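Side-chain contacts in endonuclease II (Enterobacteria phage t4, PDB 2WSH), which nicks and cleaves cytosine-containing double-stranded DNA of the host in a sequence-specific way, as a magnesium-dependent homotetrameric GIY-YIG endonuclease: residues Lys9-Ala12 / Thr13-Phe17; Arg62-Ile65 / Asn66-Thr70. The protein carries 1 engineered substitution. All blocks are in the same frame, centred on the assembly; numbering follows the deposited sequence.

Interaction 1 of 2, residues Lys9-Ala12 / Thr13-Phe17; sequences KEIA and TEYSF
The C-terminal end of the first helix, 8-14, is closed here, and Ile11 and Ala12 of its last turn pack against Tyr15 and Phe17 just beyond it. Tyr15 leaves helical geometry, yet its N still donates to Ile11 O at 3.0 Å. Ser16 then takes a left-handed backbone conformation (phi 53°, psi 47°), folding the chain back until Phe17 N reaches Ala12 O at 2.8 Å. This six-to-one bond lands on a lone pair of the carbonyl, in its plane. Phe17 CB sits 4.1 Å from Ala12 CB, and its ring lies side by side with Ile11, CD2 being 4.1 Å from Ile11 CG2. The same methyl, anti to the backbone N, meets Tyr15 CD2 at 4.2 Å, so one branch of Ile11 serves both rings. Ile11 O stands at the edge of the Tyr15 ring, in its plane. Within the helix, Thr13 CG2 lies between its own N and carbonyl carbon and is pressed to 3.0 Å from Glu10 O, the acceptor of Glu14 N. Phe128 meets both rings edge-to-face, while Tyr100 of strand 97-111 touches Ala12 and Phe17. The left-handed residue, six-to-one bond and apolar contact of Ala12 with Phe17 are those of a Schellman-type helix end, leading directly into strand 18-23.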
loop_
_atom_site.group_PDB
_atom_site.type_symbol
_atom_site.label_atom_id
_atom_site.label_comp_id
_atom_site.label_asym_id
_atom_site.label_seq_id
_atom_site.Cartn_x
_atom_site.Cartn_y
_atom_site.Cartn_z
ATOM N N LYS A 9 -1.796 29.372 -8.392
ATOM C CA LYS A 9 -3.248 29.234 -8.380
ATOM C C LYS A 9 -3.677 27.891 -8.957
ATOM O O LYS A 9 -4.505 27.189 -8.376
ATOM C CB LYS A 9 -3.911 30.368 -9.167
ATOM C CG LYS A 9 -5.395 30.141 -9.419
ATOM C CD LYS A 9 -6.060 31.358 -10.043
ATOM C CE LYS A 9 -7.569 31.168 -10.131
ATOM N NZ LYS A 9 -8.265 32.404 -10.587
ATOM N N GLU A 10 -3.101 27.543 -10.102
ATOM C CA GLU A 10 -3.474 26.332 -10.820
ATOM C C GLU A 10 -2.881 25.092 -10.168
ATOM O O GLU A 10 -3.537 24.058 -10.062
ATOM C CB GLU A 10 -3.025 26.436 -12.274
ATOM C CG GLU A 10 -3.388 27.767 -12.912
ATOM C CD GLU A 10 -2.581 28.059 -14.159
ATOM O OE1 GLU A 10 -2.421 27.144 -14.996
ATOM O OE2 GLU A 10 -2.109 29.207 -14.302
ATOM N N ILE A 11 -1.633 25.202 -9.728
ATOM C CA ILE A 11 -0.979 24.099 -9.042
ATOM C C ILE A 11 -1.736 23.743 -7.766
ATOM O O ILE A 11 -1.977 22.567 -7.480
ATOM C CB ILE A 11 0.493 24.436 -8.721
ATOM C CG1 ILE A 11 1.276 24.643 -10.019
ATOM C CG2 ILE A 11 1.129 23.330 -7.902
ATOM C CD1 ILE A 11 2.716 25.056 -9.807
ATOM N N ALA A 12 -2.129 24.766 -7.014
ATOM C CA ALA A 12 -2.811 24.563 -5.742
ATOM C C ALA A 12 -4.095 23.744 -5.882
ATOM O O ALA A 12 -4.406 22.916 -5.025
ATOM C CB ALA A 12 -3.103 25.902 -5.081
ATOM N N THR A 13 -4.838 23.973 -6.958
ATOM C CA THR A 13 -6.101 23.266 -7.164
ATOM C C THR A 13 -5.886 21.867 -7.742
ATOM O O THR A 13 -6.560 20.914 -7.352
ATOM C CB THR A 13 -7.069 24.070 -8.062
ATOM O OG1 THR A 13 -8.293 23.341 -8.222
ATOM C CG2 THR A 13 -6.455 24.330 -9.431
ATOM N N GLU A 14 -4.938 21.747 -8.664
ATOM C CA GLU A 14 -4.655 20.473 -9.313
ATOM C C GLU A 14 -4.073 19.451 -8.335
ATOM O O GLU A 14 -4.321 18.252 -8.456
ATOM C CB GLU A 14 -3.704 20.687 -10.492
ATOM C CG GLU A 14 -3.590 19.504 -11.434
ATOM C CD GLU A 14 -2.774 19.828 -12.675
ATOM O OE1 GLU A 14 -2.481 18.897 -13.455
ATOM O OE2 GLU A 14 -2.426 21.013 -12.868
ATOM N N TYR A 15 -3.309 19.928 -7.359
ATOM C CA TYR A 15 -2.628 19.030 -6.434
ATOM C C TYR A 15 -3.037 19.244 -4.987
ATOM O O TYR A 15 -2.356 18.793 -4.066
ATOM C CB TYR A 15 -1.115 19.160 -6.596
ATOM C CG TYR A 15 -0.657 18.735 -7.962
ATOM C CD1 TYR A 15 -0.402 17.399 -8.241
ATOM C CD2 TYR A 15 -0.506 19.660 -8.987
ATOM C CE1 TYR A 15 0.004 16.997 -9.494
ATOM C CE2 TYR A 15 -0.098 19.265 -10.245
ATOM C CZ TYR A 15 0.154 17.932 -10.494
ATOM O OH TYR A 15 0.560 17.525 -11.742
ATOM N N SER A 16 -4.156 19.932 -4.798
ATOM C CA SER A 16 -4.711 20.146 -3.469
ATOM C C SER A 16 -3.703 20.750 -2.498
ATOM O O SER A 16 -3.558 20.285 -1.369
ATOM C CB SER A 16 -5.284 18.844 -2.907
ATOM O OG SER A 16 -6.448 18.457 -3.621
ATOM N N PHE A 17 -2.999 21.784 -2.942
ATOM C CA PHE A 17 -2.192 22.575 -2.027
ATOM C C PHE A 17 -3.098 23.598 -1.366
ATOM O O PHE A 17 -3.827 24.321 -2.038
ATOM C CB PHE A 17 -1.051 23.280 -2.762
ATOM C CG PHE A 17 0.146 22.406 -3.012
ATOM C CD1 PHE A 17 1.155 22.305 -2.067
ATOM C CD2 PHE A 17 0.271 21.697 -4.197
ATOM C CE1 PHE A 17 2.261 21.505 -2.294
ATOM C CE2 PHE A 17 1.374 20.894 -4.432
ATOM C CZ PHE A 17 2.369 20.798 -3.479
#

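Interaction 2 of 2, residues Arg62-Ile65 / Asn66-Thr70; sequences RKRI and NYYRT. With PO4 (phosphate ion), chain E.
The Arg64 guanidinium binds a phosphate ion whose O4 lies at its edge, near its plane; the Tyr68 ring, its plane 73° from the guanidinium, has Arg64 O lying obliquely to it, 3.4 Å from Tyr68 CD2. Arg64 NH1 donates to O4 at 2.5 Å through a bent bond (141°), in one of two modelled conformers, so the exact fit is uncertain. The arginine chain bends twice, at chi2 and chi3, curling round to the ion. Arg64 CG touches Tyr68 CE2 at 4.0 Å, and Ile65 CD1 lies 4.2 Å from Tyr68 CD2, so consecutive residues meet the CD2-CE2 side of the ring. Tyr68 OH comes only within 3.6 Å of O4; it is hydrogen-bonded with Tyr44 OH and Lys83 NZ, which bind the phosphate themselves, as does Tyr54. Arg64 NH1 also bonds to Lys57 O. Farther along helix 61-73, Asn66 O is gripped from opposite faces by Thr70 N and by Thr70 OG1, the latter at 2.9 Å. The ion probably came from the crystallisation liquor, but an arginine, a lysine and tyrosine hydroxyls gathered round it form an anion site, consistent with a place for a DNA phosphate in this GIY-YIG nuclease.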
loop_
_atom_site.group_PDB
_atom_site.type_symbol
_atom_site.label_atom_id
_atom_site.label_comp_id
_atom_site.label_asym_id
_atom_site.label_seq_id
_atom_site.Cartn_x
_atom_site.Cartn_y
_atom_site.Cartn_z
ATOM N N ARG A 62 5.127 24.109 10.948
ATOM C CA ARG A 62 5.209 25.308 11.770
ATOM C C ARG A 62 6.654 25.523 12.210
ATOM O O ARG A 62 7.147 26.651 12.243
ATOM C CB ARG A 62 4.276 25.223 12.984
ATOM C CG ARG A 62 4.087 26.556 13.698
ATOM C CD ARG A 62 3.043 26.471 14.797
ATOM N NE ARG A 62 3.489 25.646 15.916
ATOM C CZ ARG A 62 2.759 25.403 17.002
ATOM N NH1 ARG A 62 1.544 25.923 17.116
ATOM N NH2 ARG A 62 3.244 24.639 17.973
ATOM N N LYS A 63 7.335 24.432 12.542
ATOM C CA LYS A 63 8.739 24.516 12.923
ATOM C C LYS A 63 9.628 24.971 11.768
ATOM O O LYS A 63 10.498 25.821 11.950
ATOM C CB LYS A 63 9.241 23.188 13.496
ATOM C CG LYS A 63 9.217 23.131 15.017
ATOM C CD LYS A 63 9.965 21.915 15.549
ATOM C CE LYS A 63 11.456 21.993 15.243
ATOM N NZ LYS A 63 12.218 20.904 15.919
ATOM N N ARG A 64 9.398 24.408 10.585
ATOM C CA ARG A 64 10.196 24.733 9.405
ATOM C C ARG A 64 10.065 26.202 9.001
ATOM O O ARG A 64 11.062 26.864 8.713
ATOM C CB ARG A 64 9.810 23.830 8.229
ATOM C CG ARG A 64 10.696 23.980 6.996
ATOM C CD ARG A 64 12.113 23.478 7.254
ATOM N NE ARG A 64 12.123 22.195 7.952
ATOM C CZ ARG A 64 12.054 21.008 7.356
ATOM N NH1 ARG A 64 11.968 20.919 6.036
ATOM N NH2 ARG A 64 12.067 19.904 8.087
ATOM N N ILE A 65 8.835 26.704 8.974
ATOM C CA ILE A 65 8.591 28.095 8.619
ATOM C C ILE A 65 9.235 29.036 9.633
ATOM O O ILE A 65 9.896 30.006 9.260
ATOM C CB ILE A 65 7.089 28.424 8.504
ATOM C CG1 ILE A 65 6.406 27.479 7.511
ATOM C CG2 ILE A 65 6.898 29.876 8.089
ATOM C CD1 ILE A 65 7.260 27.129 6.326
ATOM N N ASN A 66 9.037 28.747 10.915
ATOM C CA ASN A 66 9.631 29.565 11.969
ATOM C C ASN A 66 11.162 29.572 11.915
ATOM O O ASN A 66 11.797 30.558 12.285
ATOM C CB ASN A 66 9.126 29.130 13.348
ATOM C CG ASN A 66 7.816 29.793 13.718
ATOM O OD1 ASN A 66 6.912 29.158 14.257
ATOM N ND2 ASN A 66 7.703 31.081 13.420
ATOM N N TYR A 67 11.737 28.466 11.450
ATOM C CA TYR A 67 13.168 28.385 11.184
ATOM C C TYR A 67 13.553 29.464 10.177
ATOM O O TYR A 67 14.507 30.213 10.394
ATOM C CB TYR A 67 13.518 26.986 10.662
ATOM C CG TYR A 67 14.899 26.832 10.053
ATOM C CD1 TYR A 67 15.927 26.213 10.760
ATOM C CD2 TYR A 67 15.167 27.281 8.765
ATOM C CE1 TYR A 67 17.188 26.059 10.201
ATOM C CE2 TYR A 67 16.422 27.134 8.199
ATOM C CZ TYR A 67 17.427 26.522 8.921
ATOM O OH TYR A 67 18.675 26.374 8.360
ATOM N N TYR A 68 12.799 29.549 9.081
ATOM C CA TYR A 68 13.015 30.585 8.074
ATOM C C TYR A 68 12.903 31.966 8.699
ATOM O O TYR A 68 13.794 32.796 8.547
ATOM C CB TYR A 68 12.002 30.473 6.926
ATOM C CG TYR A 68 12.222 29.312 5.984
ATOM C CD1 TYR A 68 13.431 29.142 5.325
ATOM C CD2 TYR A 68 11.208 28.395 5.736
ATOM C CE1 TYR A 68 13.630 28.081 4.459
ATOM C CE2 TYR A 68 11.400 27.335 4.871
ATOM C CZ TYR A 68 12.610 27.183 4.236
ATOM O OH TYR A 68 12.798 26.125 3.375
ATOM N N ARG A 69 11.794 32.209 9.394
ATOM C CA ARG A 69 11.552 33.500 10.024
ATOM C C ARG A 69 12.693 33.911 10.952
ATOM O O ARG A 69 13.186 35.040 10.887
ATOM C CB ARG A 69 10.237 33.478 10.807
ATOM C CG ARG A 69 10.078 34.664 11.741
ATOM C CD ARG A 69 8.690 34.723 12.365
ATOM N NE ARG A 69 8.490 35.985 13.076
ATOM C CZ ARG A 69 8.838 36.195 14.341
ATOM N NH1 ARG A 69 9.398 35.222 15.048
ATOM N NH2 ARG A 69 8.625 37.377 14.902
ATOM N N THR A 70 13.101 32.990 11.817
ATOM C CA THR A 70 14.155 33.261 12.786
ATOM C C THR A 70 15.485 33.581 12.110
ATOM O O THR A 70 16.115 34.592 12.419
ATOM C CB THR A 70 14.350 32.079 13.742
ATOM O OG1 THR A 70 13.134 31.850 14.460
ATOM C CG2 THR A 70 15.473 32.372 14.730
HETATM P P PO4 E . 14.041 21.908 3.831
HETATM O O1 PO4 E . 13.604 21.701 2.401
HETATM O O2 PO4 E . 14.242 20.569 4.504
HETATM O O3 PO4 E . 15.327 22.700 3.898
HETATM O O4 PO4 E . 12.945 22.677 4.523
#

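From the N terminus, interaction 1 comes first and ends helix 8-14, turning the chain into strand 18-23. Interaction 2 follows in series, within helix 61-73, entered after strand 51-58. Both are local, joining neighbouring turns of one stretch, so neither closes a long loop and they neither nest nor cross. The centres of interaction 1 and interaction 2 are about 23 Å apart, on opposite sides of the chain's centre. The nearest atoms of the two are about 11 Å apart. Residues 9-17 tie the first helix to strand 97-111 and helix 121-132, near two other subunits of the tetramer; residues 62-70 lie against strand 51-58 and helix 82-92, beside the phosphate, untouched by other chains of the assembly.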